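Local coordinates for protein methylocystis parvus OBBP MbnE (Methylocystis parvus OBBP, PDB 5ICQ) that probably binds the copper-chelating peptide methanobactin in the periplasm, serving as the solute-binding component of its transport machinery, at residues E146-S151 and V181-T186; D153-K158 and A198-L203; Q266-G271 and F275-A280. One frame throughout, in Å; residues are numbered along the deposited sequence.

Contact 1 of 3, residues E146-S151 and V181-T186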
ATOM      1  N   GLU A 146       0.474   6.215  31.212  1.00 14.07           N
ATOM      2  CA  GLU A 146       1.745   5.520  31.401  1.00 15.16           C
ATOM      3  C   GLU A 146       1.965   4.446  30.335  1.00 14.30           C
ATOM      4  O   GLU A 146       3.093   4.265  29.862  1.00 15.90           O
ATOM      5  CB  GLU A 146       1.793   4.920  32.813  1.00 21.65           C
ATOM      6  CG  GLU A 146       3.072   4.158  33.173  1.00 41.31           C
ATOM      7  CD  GLU A 146       3.015   3.498  34.561  1.00 56.78           C
ATOM      8  OE1 GLU A 146       1.919   3.059  34.985  1.00 58.68           O
ATOM      9  OE2 GLU A 146       4.072   3.419  35.230  1.00 58.67           O
ATOM     10  N   ASP A 147       0.903   3.727  29.932  1.00 14.51           N
ATOM     11  CA  ASP A 147       1.052   2.726  28.873  1.00 15.87           C
ATOM     12  C   ASP A 147       1.335   3.371  27.524  1.00 11.96           C
ATOM     13  O   ASP A 147       2.106   2.830  26.724  1.00 10.43           O
ATOM     14  CB  ASP A 147      -0.198   1.847  28.763  1.00 13.05           C
ATOM     15  CG  ASP A 147      -0.459   1.049  30.018  1.00 22.39           C
ATOM     16  OD1 ASP A 147       0.380   0.180  30.332  1.00 16.79           O
ATOM     17  OD2 ASP A 147      -1.495   1.290  30.683  1.00 16.77           O
ATOM     18  N   VAL A 148       0.695   4.509  27.238  1.00 12.75           N
ATOM     19  CA  VAL A 148       0.917   5.179  25.957  1.00 12.19           C
ATOM     20  C   VAL A 148       2.347   5.697  25.864  1.00 14.33           C
ATOM     21  O   VAL A 148       2.998   5.566  24.821  1.00 13.49           O
ATOM     22  CB  VAL A 148      -0.104   6.311  25.758  1.00 11.36           C
ATOM     23  CG1 VAL A 148       0.150   7.034  24.421  1.00 14.76           C
ATOM     24  CG2 VAL A 148      -1.525   5.765  25.815  1.00 11.47           C
ATOM     25  N   LEU A 149       2.854   6.305  26.946  1.00 13.33           N
ATOM     26  CA  LEU A 149       4.225   6.818  26.929  1.00 16.85           C
ATOM     27  C   LEU A 149       5.241   5.683  26.893  1.00 13.98           C
ATOM     28  O   LEU A 149       6.291   5.802  26.247  1.00 13.60           O
ATOM     29  CB  LEU A 149       4.467   7.712  28.147  1.00 18.48           C
ATOM     30  CG  LEU A 149       3.691   9.034  28.174  1.00 23.09           C
ATOM     31  CD1 LEU A 149       4.035   9.832  29.427  1.00 24.35           C
ATOM     32  CD2 LEU A 149       3.974   9.855  26.922  1.00 23.90           C
ATOM     33  N   PHE A 150       4.967   4.593  27.614  1.00 11.52           N
ATOM     34  CA  PHE A 150       5.809   3.401  27.529  1.00 15.52           C
ATOM     35  C   PHE A 150       5.885   2.885  26.097  1.00 20.48           C
ATOM     36  O   PHE A 150       6.966   2.526  25.607  1.00 12.81           O
ATOM     37  CB  PHE A 150       5.247   2.328  28.464  1.00 12.61           C
ATOM     38  CG  PHE A 150       5.708   0.924  28.156  1.00 14.60           C
ATOM     39  CD1 PHE A 150       6.932   0.469  28.622  1.00 19.24           C
ATOM     40  CD2 PHE A 150       4.901   0.052  27.439  1.00 15.65           C
ATOM     41  CE1 PHE A 150       7.364  -0.823  28.364  1.00 17.91           C
ATOM     42  CE2 PHE A 150       5.328  -1.246  27.165  1.00 21.78           C
ATOM     43  CZ  PHE A 150       6.567  -1.686  27.641  1.00 17.61           C
ATOM     44  N   SER A 151       4.739   2.842  25.409  1.00 10.36           N
ATOM     45  CA  SER A 151       4.710   2.329  24.044  1.00 13.20           C
ATOM     46  C   SER A 151       5.426   3.273  23.092  1.00 12.53           C
ATOM     47  O   SER A 151       6.169   2.829  22.207  1.00 15.24           O
ATOM     48  CB  SER A 151       3.261   2.118  23.600  1.00 12.33           C
ATOM     49  OG  SER A 151       2.593   1.187  24.441  1.00 13.57           O
ATOM     50  N   VAL A 181      -2.472  12.304  27.287  1.00 16.46           N
ATOM     51  CA  VAL A 181      -1.126  12.246  26.723  1.00 15.69           C
ATOM     52  C   VAL A 181      -0.954  13.459  25.816  1.00 23.09           C
ATOM     53  O   VAL A 181      -1.686  13.605  24.828  1.00 17.52           O
ATOM     54  CB  VAL A 181      -0.882  10.951  25.934  1.00 20.98           C
ATOM     55  CG1 VAL A 181       0.544  10.937  25.379  1.00 17.09           C
ATOM     56  CG2 VAL A 181      -1.150   9.734  26.807  1.00 22.12           C
ATOM     57  N   ALA A 182       0.018  14.314  26.141  1.00 21.58           N
ATOM     58  CA  ALA A 182       0.284  15.549  25.408  1.00 21.67           C
ATOM     59  C   ALA A 182       1.567  15.396  24.602  1.00 21.13           C
ATOM     60  O   ALA A 182       2.632  15.114  25.169  1.00 22.44           O
ATOM     61  CB  ALA A 182       0.395  16.733  26.370  1.00 23.19           C
ATOM     62  N   TYR A 183       1.466  15.584  23.288  1.00 16.97           N
ATOM     63  CA  TYR A 183       2.623  15.571  22.399  1.00 14.53           C
ATOM     64  C   TYR A 183       2.916  16.997  21.925  1.00 23.64           C
ATOM     65  O   TYR A 183       2.039  17.652  21.339  1.00 21.07           O
ATOM     66  CB  TYR A 183       2.398  14.661  21.191  1.00 15.69           C
ATOM     67  CG  TYR A 183       2.348  13.181  21.498  1.00 19.75           C
ATOM     68  CD1 TYR A 183       3.509  12.468  21.766  1.00 21.63           C
ATOM     69  CD2 TYR A 183       1.145  12.480  21.459  1.00 19.29           C
ATOM     70  CE1 TYR A 183       3.474  11.112  22.023  1.00 20.62           C
ATOM     71  CE2 TYR A 183       1.101  11.116  21.715  1.00 16.84           C
ATOM     72  CZ  TYR A 183       2.268  10.438  21.992  1.00 19.05           C
ATOM     73  OH  TYR A 183       2.220   9.083  22.248  1.00 18.74           O
ATOM     74  N   ASP A 184       4.145  17.459  22.181  1.00 23.64           N
ATOM     75  CA  ASP A 184       4.683  18.721  21.682  1.00 22.20           C
ATOM     76  C   ASP A 184       5.295  18.527  20.300  1.00 16.88           C
ATOM     77  O   ASP A 184       6.314  17.846  20.158  1.00 23.17           O
ATOM     78  CB  ASP A 184       5.686  19.223  22.720  1.00 26.63           C
ATOM     79  CG  ASP A 184       6.568  20.390  22.243  1.00 46.88           C
ATOM     80  OD1 ASP A 184       6.770  20.628  21.057  1.00 61.47           O
ATOM     81  OD2 ASP A 184       7.037  21.139  23.123  1.00 47.71           O
ATOM     82  N   LEU A 185       4.699  19.165  19.282  1.00 16.64           N
ATOM     83  CA  LEU A 185       5.228  19.110  17.922  1.00 18.31           C
ATOM     84  C   LEU A 185       5.678  20.485  17.418  1.00 28.24           C
ATOM     85  O   LEU A 185       5.683  20.718  16.212  1.00 29.94           O
ATOM     86  CB  LEU A 185       4.195  18.516  16.956  1.00 24.35           C
ATOM     87  CG  LEU A 185       3.386  17.299  17.421  1.00 25.78           C
ATOM     88  CD1 LEU A 185       2.376  16.871  16.346  1.00 22.11           C
ATOM     89  CD2 LEU A 185       4.309  16.168  17.778  1.00 20.65           C
ATOM     90  N   THR A 186       6.047  21.419  18.302  1.00 30.65           N
ATOM     91  CA  THR A 186       6.471  22.737  17.819  1.00 29.85           C
ATOM     92  C   THR A 186       7.715  22.636  16.947  1.00 32.50           C
ATOM     93  O   THR A 186       8.684  21.954  17.297  1.00 30.42           O
ATOM     94  CB  THR A 186       6.741  23.720  18.962  1.00 39.33           C
ATOM     95  OG1 THR A 186       7.481  23.084  20.010  1.00 42.58           O
ATOM     96  CG2 THR A 186       5.462  24.390  19.469  1.00 41.87           C
TER
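V148 and V181 interlock at the point where helix 145-158 lies over one face of an antiparallel β-sheet, an α/β layer in this solute-binding protein. The helix segment and strand 181-184 run at 37° to one another with their axes 9.5 Å apart, and the contact between them is mainly apolar. V148 can be followed outward from the helix. Its CB already rests against V181 CG2, at 3.7 Å. Of the two branches, CG1 is anti to the backbone N (chi1 179°) and makes two contacts: it lies 3.8 Å from V181 CG2 and meets the end of Y183 at its phenol OH, 3.6 Å away. The other branch, CG2, has a looser approach to V181 CG2, at 4.1 Å. One methyl of V181 thus rests against three carbons of V148, while its second methyl, CG1, takes L149 CD2 at 3.9 Å as the two side chains pass in opposite directions. L149 leaves the helix to one side and gains this contact through its end alone. Beyond the pair, A173 of strand 172-175 touches L149, and L197 of helix 193-198 touches Y183, whose ring also meets F152. On the far side of the helix, the carbonyl O of D147 accepts from both S151 N and S151 OG, which reach it from opposite faces of its plane, the hydroxyl at 2.9 Å.

Contact 2 of 3, residues D153-K158 and A198-L203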
ATOM      1  N   ASP A 153       7.877   5.405  23.830  1.00 13.94           N
ATOM      2  CA  ASP A 153       9.320   5.294  24.061  1.00 19.73           C
ATOM      3  C   ASP A 153       9.893   4.008  23.479  1.00 19.84           C
ATOM      4  O   ASP A 153      10.975   4.018  22.878  1.00 18.69           O
ATOM      5  CB  ASP A 153       9.623   5.360  25.554  1.00 21.56           C
ATOM      6  CG  ASP A 153       9.379   6.730  26.135  1.00 34.21           C
ATOM      7  OD1 ASP A 153       9.516   7.724  25.389  1.00 32.37           O
ATOM      8  OD2 ASP A 153       9.068   6.807  27.343  1.00 35.45           O
ATOM      9  N   LEU A 154       9.192   2.888  23.667  1.00 15.20           N
ATOM     10  CA  LEU A 154       9.683   1.601  23.180  1.00 16.57           C
ATOM     11  C   LEU A 154       9.742   1.577  21.660  1.00 16.58           C
ATOM     12  O   LEU A 154      10.726   1.120  21.068  1.00 16.48           O
ATOM     13  CB  LEU A 154       8.785   0.470  23.686  1.00 18.94           C
ATOM     14  CG  LEU A 154       9.042  -0.935  23.130  1.00 21.75           C
ATOM     15  CD1 LEU A 154      10.435  -1.425  23.532  1.00 21.13           C
ATOM     16  CD2 LEU A 154       7.969  -1.898  23.619  1.00 14.20           C
ATOM     17  N   LEU A 155       8.684   2.058  21.011  1.00 10.07           N
ATOM     18  CA  LEU A 155       8.623   1.990  19.557  1.00 13.27           C
ATOM     19  C   LEU A 155       9.547   3.011  18.914  1.00 15.32           C
ATOM     20  O   LEU A 155      10.083   2.764  17.823  1.00 16.36           O
ATOM     21  CB  LEU A 155       7.180   2.193  19.099  1.00 13.57           C
ATOM     22  CG  LEU A 155       6.285   1.033  19.531  1.00 10.88           C
ATOM     23  CD1 LEU A 155       4.798   1.386  19.393  1.00 15.26           C
ATOM     24  CD2 LEU A 155       6.622  -0.225  18.739  1.00 17.51           C
ATOM     25  N   LYS A 156       9.743   4.157  19.568  1.00 12.83           N
ATOM     26  CA  LYS A 156      10.721   5.122  19.081  1.00 18.69           C
ATOM     27  C   LYS A 156      12.117   4.516  19.053  1.00 23.51           C
ATOM     28  O   LYS A 156      12.900   4.778  18.132  1.00 23.55           O
ATOM     29  CB  LYS A 156      10.710   6.373  19.955  1.00 19.08           C
ATOM     30  CG  LYS A 156      11.721   7.417  19.497  1.00 21.66           C
ATOM     31  CD  LYS A 156      11.442   8.784  20.110  1.00 27.80           C
ATOM     32  CE  LYS A 156      11.977   8.885  21.520  1.00 41.82           C
ATOM     33  NZ  LYS A 156      12.364  10.297  21.836  1.00 51.12           N
ATOM     34  N   ALA A 157      12.440   3.688  20.045  1.00 16.40           N
ATOM     35  CA  ALA A 157      13.760   3.074  20.106  1.00 19.46           C
ATOM     36  C   ALA A 157      13.856   1.796  19.280  1.00 25.18           C
ATOM     37  O   ALA A 157      14.916   1.523  18.709  1.00 24.28           O
ATOM     38  CB  ALA A 157      14.131   2.784  21.564  1.00 19.69           C
ATOM     39  N   LYS A 158      12.775   1.010  19.180  1.00 17.47           N
ATOM     40  CA  LYS A 158      12.881  -0.345  18.646  1.00 19.37           C
ATOM     41  C   LYS A 158      11.899  -0.657  17.523  1.00 18.29           C
ATOM     42  O   LYS A 158      11.814  -1.818  17.102  1.00 20.30           O
ATOM     43  CB  LYS A 158      12.686  -1.381  19.766  1.00 20.56           C
ATOM     44  CG  LYS A 158      13.660  -1.259  20.926  1.00 26.99           C
ATOM     45  CD  LYS A 158      15.093  -1.379  20.445  1.00 40.85           C
ATOM     46  CE  LYS A 158      15.904  -2.290  21.351  1.00 54.16           C
ATOM     47  NZ  LYS A 158      16.022  -1.756  22.738  1.00 58.15           N
ATOM     48  N   ALA A 198      -1.585   8.867  16.432  1.00 11.37           N
ATOM     49  CA  ALA A 198      -2.905   8.361  16.784  1.00 12.86           C
ATOM     50  C   ALA A 198      -3.091   6.886  16.451  1.00 14.74           C
ATOM     51  O   ALA A 198      -3.962   6.240  17.041  1.00 14.22           O
ATOM     52  CB  ALA A 198      -3.971   9.195  16.074  1.00 10.79           C
ATOM     53  N   ILE A 199      -2.323   6.328  15.514  1.00  9.47           N
ATOM     54  CA  ILE A 199      -2.487   4.920  15.184  1.00 10.19           C
ATOM     55  C   ILE A 199      -1.400   4.049  15.807  1.00 10.93           C
ATOM     56  O   ILE A 199      -1.337   2.855  15.515  1.00 11.34           O
ATOM     57  CB  ILE A 199      -2.566   4.706  13.662  1.00 13.89           C
ATOM     58  CG1 ILE A 199      -1.307   5.237  12.968  1.00 10.71           C
ATOM     59  CG2 ILE A 199      -3.816   5.378  13.098  1.00 14.09           C
ATOM     60  CD1 ILE A 199      -1.307   4.960  11.425  1.00 15.60           C
ATOM     61  N   MET A 200      -0.546   4.616  16.658  1.00 10.59           N
ATOM     62  CA  MET A 200       0.431   3.810  17.386  1.00 11.28           C
ATOM     63  C   MET A 200      -0.297   2.765  18.234  1.00 14.07           C
ATOM     64  O   MET A 200      -1.296   3.093  18.879  1.00 11.02           O
ATOM     65  CB  MET A 200       1.276   4.706  18.299  1.00 13.27           C
ATOM     66  CG  MET A 200       2.294   3.957  19.145  1.00 12.53           C
ATOM     67  SD  MET A 200       2.891   4.943  20.536  1.00 17.09           S
ATOM     68  CE  MET A 200       1.449   4.881  21.599  1.00 17.65           C
ATOM     69  N   PRO A 201       0.159   1.506  18.252  1.00 10.15           N
ATOM     70  CA  PRO A 201      -0.466   0.518  19.144  1.00  9.39           C
ATOM     71  C   PRO A 201      -0.165   0.835  20.597  1.00 10.98           C
ATOM     72  O   PRO A 201       0.924   1.303  20.931  1.00 10.47           O
ATOM     73  CB  PRO A 201       0.187  -0.803  18.723  1.00 12.37           C
ATOM     74  CG  PRO A 201       1.545  -0.375  18.209  1.00 17.27           C
ATOM     75  CD  PRO A 201       1.267   0.910  17.476  1.00 12.00           C
ATOM     76  N   VAL A 202      -1.136   0.575  21.466  1.00 11.67           N
ATOM     77  CA  VAL A 202      -0.975   0.835  22.894  1.00  6.90           C
ATOM     78  C   VAL A 202      -0.691  -0.493  23.582  1.00 11.04           C
ATOM     79  O   VAL A 202      -1.548  -1.384  23.624  1.00 11.26           O
ATOM     80  CB  VAL A 202      -2.202   1.527  23.497  1.00  9.57           C
ATOM     81  CG1 VAL A 202      -1.987   1.737  24.996  1.00 13.00           C
ATOM     82  CG2 VAL A 202      -2.451   2.876  22.800  1.00 10.61           C
ATOM     83  N   LEU A 203       0.515  -0.630  24.121  1.00 10.01           N
ATOM     84  CA  LEU A 203       1.053  -1.867  24.671  1.00  7.41           C
ATOM     85  C   LEU A 203       1.096  -1.796  26.195  1.00 10.05           C
ATOM     86  O   LEU A 203       1.261  -0.708  26.761  1.00 11.27           O
ATOM     87  CB  LEU A 203       2.463  -2.131  24.136  1.00  9.25           C
ATOM     88  CG  LEU A 203       2.555  -2.095  22.605  1.00 14.17           C
ATOM     89  CD1 LEU A 203       3.993  -2.223  22.156  1.00 18.89           C
ATOM     90  CD2 LEU A 203       1.700  -3.187  21.982  1.00 12.19           C
TER
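Two torsions bring L155 against M200: L155 swings CG beside its own backbone N (chi1 -67°) and then extends CD1 away from the helix (chi2 166°), so that this methyl is the foremost point of the side chain. From the other segment M200 sends CG out anti to its backbone N (chi1 178°), and CD1 of L155 lands on it at 3.6 Å. The contact is therefore made low on the methionine, at a methylene; SD is farther off, 4.2 Å from the same L155 CD1, and the chain bends about its CG-SD bond, turning CE away from the extended line. The proline that follows supplies the other wall. P201 CG lies 3.9 Å from L155 CD1 and P201 CD 4.0 Å, against the CG-CD side of the pyrrolidine ring, so the methyl rests on the methionine stem and the proline together. One residue earlier in the helix, L154 touches L203 methyl to methyl, CD2 to CD1 at 4.2 Å, a lighter meeting that extends the same apolar seam. No hydrogen bond joins the two segments; backbones stay well apart, with L155 CA and M200 CA 8.7 Å from each other, and the leucines bridge the interval. What results is the last part of helix 145-158 resting on the irregular chain that leaves helix 193-198. Helix 161-168 closes one flank through Y167, which touches both L155 and M200, while F213 lies against L154 and F96 against L203. M200 also reaches back to V148, S151 and F152 of helix 145-158, and V202, turned away from L155, packs on I114 of strand 109-120.

Contact 3 of 3, residues Q266-G271 and F275-A280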
ATOM      1  N   GLN A 266      -4.666 -20.355   9.550  1.00 16.74           N
ATOM      2  CA  GLN A 266      -3.837 -21.501   9.188  1.00 16.77           C
ATOM      3  C   GLN A 266      -2.888 -21.126   8.060  1.00 17.13           C
ATOM      4  O   GLN A 266      -3.290 -20.466   7.096  1.00 16.64           O
ATOM      5  CB  GLN A 266      -4.689 -22.688   8.743  1.00 20.51           C
ATOM      6  CG  GLN A 266      -5.763 -23.117   9.713  1.00 27.76           C
ATOM      7  CD  GLN A 266      -6.605 -24.239   9.135  1.00 27.92           C
ATOM      8  OE1 GLN A 266      -6.171 -24.936   8.222  1.00 30.40           O
ATOM      9  NE2 GLN A 266      -7.811 -24.417   9.662  1.00 28.60           N
ATOM     10  N   TYR A 267      -1.639 -21.571   8.174  1.00 17.44           N
ATOM     11  CA  TYR A 267      -0.597 -21.244   7.215  1.00 15.06           C
ATOM     12  C   TYR A 267      -0.296 -22.449   6.331  1.00 16.71           C
ATOM     13  O   TYR A 267      -0.280 -23.589   6.805  1.00 16.06           O
ATOM     14  CB  TYR A 267       0.672 -20.759   7.932  1.00 17.03           C
ATOM     15  CG  TYR A 267       0.556 -19.309   8.356  1.00 21.99           C
ATOM     16  CD1 TYR A 267      -0.214 -18.944   9.459  1.00 18.34           C
ATOM     17  CD2 TYR A 267       1.187 -18.306   7.639  1.00 19.60           C
ATOM     18  CE1 TYR A 267      -0.336 -17.623   9.837  1.00 18.33           C
ATOM     19  CE2 TYR A 267       1.069 -16.975   8.011  1.00 19.51           C
ATOM     20  CZ  TYR A 267       0.308 -16.646   9.119  1.00 20.68           C
ATOM     21  OH  TYR A 267       0.190 -15.329   9.491  1.00 23.88           O
ATOM     22  N   PHE A 268      -0.066 -22.181   5.046  1.00 19.36           N
ATOM     23  CA  PHE A 268       0.070 -23.220   4.035  1.00 20.71           C
ATOM     24  C   PHE A 268       1.344 -23.008   3.230  1.00 24.37           C
ATOM     25  O   PHE A 268       1.677 -21.877   2.865  1.00 25.21           O
ATOM     26  CB  PHE A 268      -1.148 -23.246   3.082  1.00 18.71           C
ATOM     27  CG  PHE A 268      -2.408 -23.776   3.718  1.00 20.77           C
ATOM     28  CD1 PHE A 268      -3.232 -22.942   4.457  1.00 18.34           C
ATOM     29  CD2 PHE A 268      -2.764 -25.114   3.583  1.00 21.87           C
ATOM     30  CE1 PHE A 268      -4.390 -23.436   5.048  1.00 15.02           C
ATOM     31  CE2 PHE A 268      -3.918 -25.613   4.172  1.00 27.38           C
ATOM     32  CZ  PHE A 268      -4.731 -24.771   4.910  1.00 22.09           C
ATOM     33  N   ARG A 269       2.023 -24.124   2.941  1.00 36.66           N
ATOM     34  CA  ARG A 269       3.227 -24.233   2.117  1.00 47.09           C
ATOM     35  C   ARG A 269       3.246 -23.274   0.935  1.00 38.88           C
ATOM     36  O   ARG A 269       4.102 -22.386   0.855  1.00 38.09           O
ATOM     37  CB  ARG A 269       3.376 -25.664   1.575  1.00 59.42           C
ATOM     38  CG  ARG A 269       3.750 -26.747   2.589  1.00 66.80           C
ATOM     39  CD  ARG A 269       2.636 -27.024   3.593  1.00 72.32           C
ATOM     40  NE  ARG A 269       1.402 -27.479   2.958  1.00 71.82           N
ATOM     41  CZ  ARG A 269       0.242 -27.611   3.595  1.00 69.49           C
ATOM     42  NH1 ARG A 269       0.154 -27.315   4.885  1.00 67.60           N
ATOM     43  NH2 ARG A 269      -0.831 -28.039   2.944  1.00 70.95           N
ATOM     44  N   ASP A 270       2.328 -23.464  -0.008  1.00 41.20           N
ATOM     45  CA  ASP A 270       2.267 -22.607  -1.182  1.00 49.37           C
ATOM     46  C   ASP A 270       0.831 -22.544  -1.684  1.00 38.60           C
ATOM     47  O   ASP A 270      -0.087 -23.121  -1.091  1.00 30.88           O
ATOM     48  CB  ASP A 270       3.222 -23.090  -2.280  1.00 56.97           C
ATOM     49  CG  ASP A 270       2.926 -24.511  -2.742  1.00 62.49           C
ATOM     50  OD1 ASP A 270       3.645 -24.987  -3.647  1.00 70.35           O
ATOM     51  OD2 ASP A 270       1.997 -25.156  -2.206  1.00 54.34           O
ATOM     52  N   GLY A 271       0.660 -21.856  -2.814  1.00 38.44           N
ATOM     53  CA  GLY A 271      -0.672 -21.513  -3.281  1.00 35.66           C
ATOM     54  C   GLY A 271      -1.552 -22.713  -3.573  1.00 24.02           C
ATOM     55  O   GLY A 271      -2.758 -22.676  -3.322  1.00 26.66           O
ATOM     56  N   PHE A 275      -5.139 -23.424  -2.027  1.00 19.72           N
ATOM     57  CA  PHE A 275      -6.326 -23.500  -2.877  1.00 20.44           C
ATOM     58  C   PHE A 275      -7.075 -24.809  -2.669  1.00 16.09           C
ATOM     59  O   PHE A 275      -8.312 -24.818  -2.622  1.00 18.58           O
ATOM     60  CB  PHE A 275      -5.927 -23.330  -4.346  1.00 21.31           C
ATOM     61  CG  PHE A 275      -7.097 -23.204  -5.299  1.00 19.06           C
ATOM     62  CD1 PHE A 275      -8.166 -22.368  -5.008  1.00 17.39           C
ATOM     63  CD2 PHE A 275      -7.106 -23.897  -6.500  1.00 26.57           C
ATOM     64  CE1 PHE A 275      -9.231 -22.239  -5.886  1.00 24.46           C
ATOM     65  CE2 PHE A 275      -8.164 -23.767  -7.384  1.00 28.51           C
ATOM     66  CZ  PHE A 275      -9.225 -22.936  -7.077  1.00 25.89           C
ATOM     67  N   GLU A 276      -6.349 -25.929  -2.540  1.00 19.78           N
ATOM     68  CA  GLU A 276      -7.016 -27.206  -2.309  1.00 23.97           C
ATOM     69  C   GLU A 276      -7.795 -27.197  -1.000  1.00 19.94           C
ATOM     70  O   GLU A 276      -8.888 -27.763  -0.919  1.00 17.52           O
ATOM     71  CB  GLU A 276      -6.001 -28.351  -2.318  1.00 35.50           C
ATOM     72  CG  GLU A 276      -5.399 -28.656  -3.691  1.00 41.01           C
ATOM     73  CD  GLU A 276      -6.448 -28.949  -4.754  1.00 46.46           C
ATOM     74  OE1 GLU A 276      -7.452 -29.627  -4.442  1.00 50.23           O
ATOM     75  OE2 GLU A 276      -6.264 -28.498  -5.906  1.00 49.04           O
ATOM     76  N   ALA A 277      -7.249 -26.565   0.042  1.00 24.15           N
ATOM     77  CA  ALA A 277      -7.976 -26.496   1.309  1.00 23.16           C
ATOM     78  C   ALA A 277      -9.275 -25.712   1.154  1.00 21.36           C
ATOM     79  O   ALA A 277     -10.298 -26.067   1.753  1.00 21.11           O
ATOM     80  CB  ALA A 277      -7.097 -25.872   2.392  1.00 22.33           C
ATOM     81  N   PHE A 278      -9.258 -24.646   0.348  1.00 18.03           N
ATOM     82  CA  PHE A 278     -10.492 -23.915   0.067  1.00 14.59           C
ATOM     83  C   PHE A 278     -11.500 -24.799  -0.663  1.00 17.67           C
ATOM     84  O   PHE A 278     -12.680 -24.855  -0.297  1.00 16.45           O
ATOM     85  CB  PHE A 278     -10.191 -22.665  -0.759  1.00 12.45           C
ATOM     86  CG  PHE A 278     -11.410 -21.868  -1.093  1.00 15.90           C
ATOM     87  CD1 PHE A 278     -11.993 -21.046  -0.138  1.00 19.17           C
ATOM     88  CD2 PHE A 278     -11.983 -21.938  -2.356  1.00 17.66           C
ATOM     89  CE1 PHE A 278     -13.129 -20.310  -0.439  1.00 18.70           C
ATOM     90  CE2 PHE A 278     -13.124 -21.201  -2.660  1.00 18.29           C
ATOM     91  CZ  PHE A 278     -13.694 -20.391  -1.702  1.00 15.34           C
ATOM     92  N   LYS A 279     -11.053 -25.495  -1.710  1.00 13.94           N
ATOM     93  CA  LYS A 279     -11.973 -26.351  -2.451  1.00 21.88           C
ATOM     94  C   LYS A 279     -12.564 -27.445  -1.565  1.00 21.83           C
ATOM     95  O   LYS A 279     -13.731 -27.817  -1.733  1.00 19.18           O
ATOM     96  CB  LYS A 279     -11.266 -26.962  -3.657  1.00 22.32           C
ATOM     97  CG  LYS A 279     -10.965 -25.965  -4.758  1.00 27.21           C
ATOM     98  CD  LYS A 279     -10.641 -26.689  -6.064  1.00 35.13           C
ATOM     99  CE  LYS A 279      -9.311 -27.400  -5.995  1.00 42.55           C
ATOM    100  NZ  LYS A 279      -8.991 -28.104  -7.275  1.00 39.66           N
ATOM    101  N   ALA A 280     -11.794 -27.943  -0.600  1.00 23.11           N
ATOM    102  CA  ALA A 280     -12.281 -28.970   0.308  1.00 25.32           C
ATOM    103  C   ALA A 280     -13.183 -28.420   1.405  1.00 26.86           C
ATOM    104  O   ALA A 280     -13.716 -29.206   2.191  1.00 25.07           O
ATOM    105  CB  ALA A 280     -11.101 -29.715   0.942  1.00 26.69           C
TER
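This is a local strand-to-helix contact, a β-α unit in which strand 262-268 leaves its mixed sheet and the chain turns at once into helix 271-279. F268, the last residue of the strand, directs its side chain to the helix and sets its far rim on A277: CZ is 3.6 Å and CE2 3.7 Å from A277 CB. The methyl comes to the ring obliquely. I283, in the loop beyond the helix, touches both residues, and S273 and L274 of the helix's first turn also lie against F268. The turn itself is made by R269 and by D270, which occupies the N-cap position, and the helix opens with a regular i to i+4 bond: F275 N donates to G271 O over 2.8 Å at an N-H...O angle of 156°. F275 CB is 3.4 Å from the same oxygen. The aromatic ring then leads away from the strand, because CG is anti to the backbone N (chi1 -172°), and there it meets the ring of Y298. A sulfate ion, probably from the crystallisation liquor, lies about 3 Å from G271 by nearest atoms, a place where the positive end of the helix dipole would be expected to help hold an anion. One turn on, K279 CG lies 4.2 Å above one face of the F275 ring, offset toward its rim, and K279 NZ forms a salt bridge to E276 OE2 of 3.1 Å.

How the contacts relate
Contacts 1 and 2 are parts of one buried region, both built on helix 145-158, with centres 9 Å apart and segments that alternate along the chain. They touch: S151 OG of contact 1 and L203 N of contact 2 make a probable hydrogen bond of 2.8 Å, and M200 CE packs on V148 O at 3.6 Å. The same helix packs on strand 180-184 and, on an adjacent side, on the chain after helix 193-198. Contact 3 follows later and stands apart, its centre 43 Å from that of contact 1 and 34 Å from that of contact 2; its nearest atoms to contact 2 are about 17 Å off. The sulfate lies near contact 3.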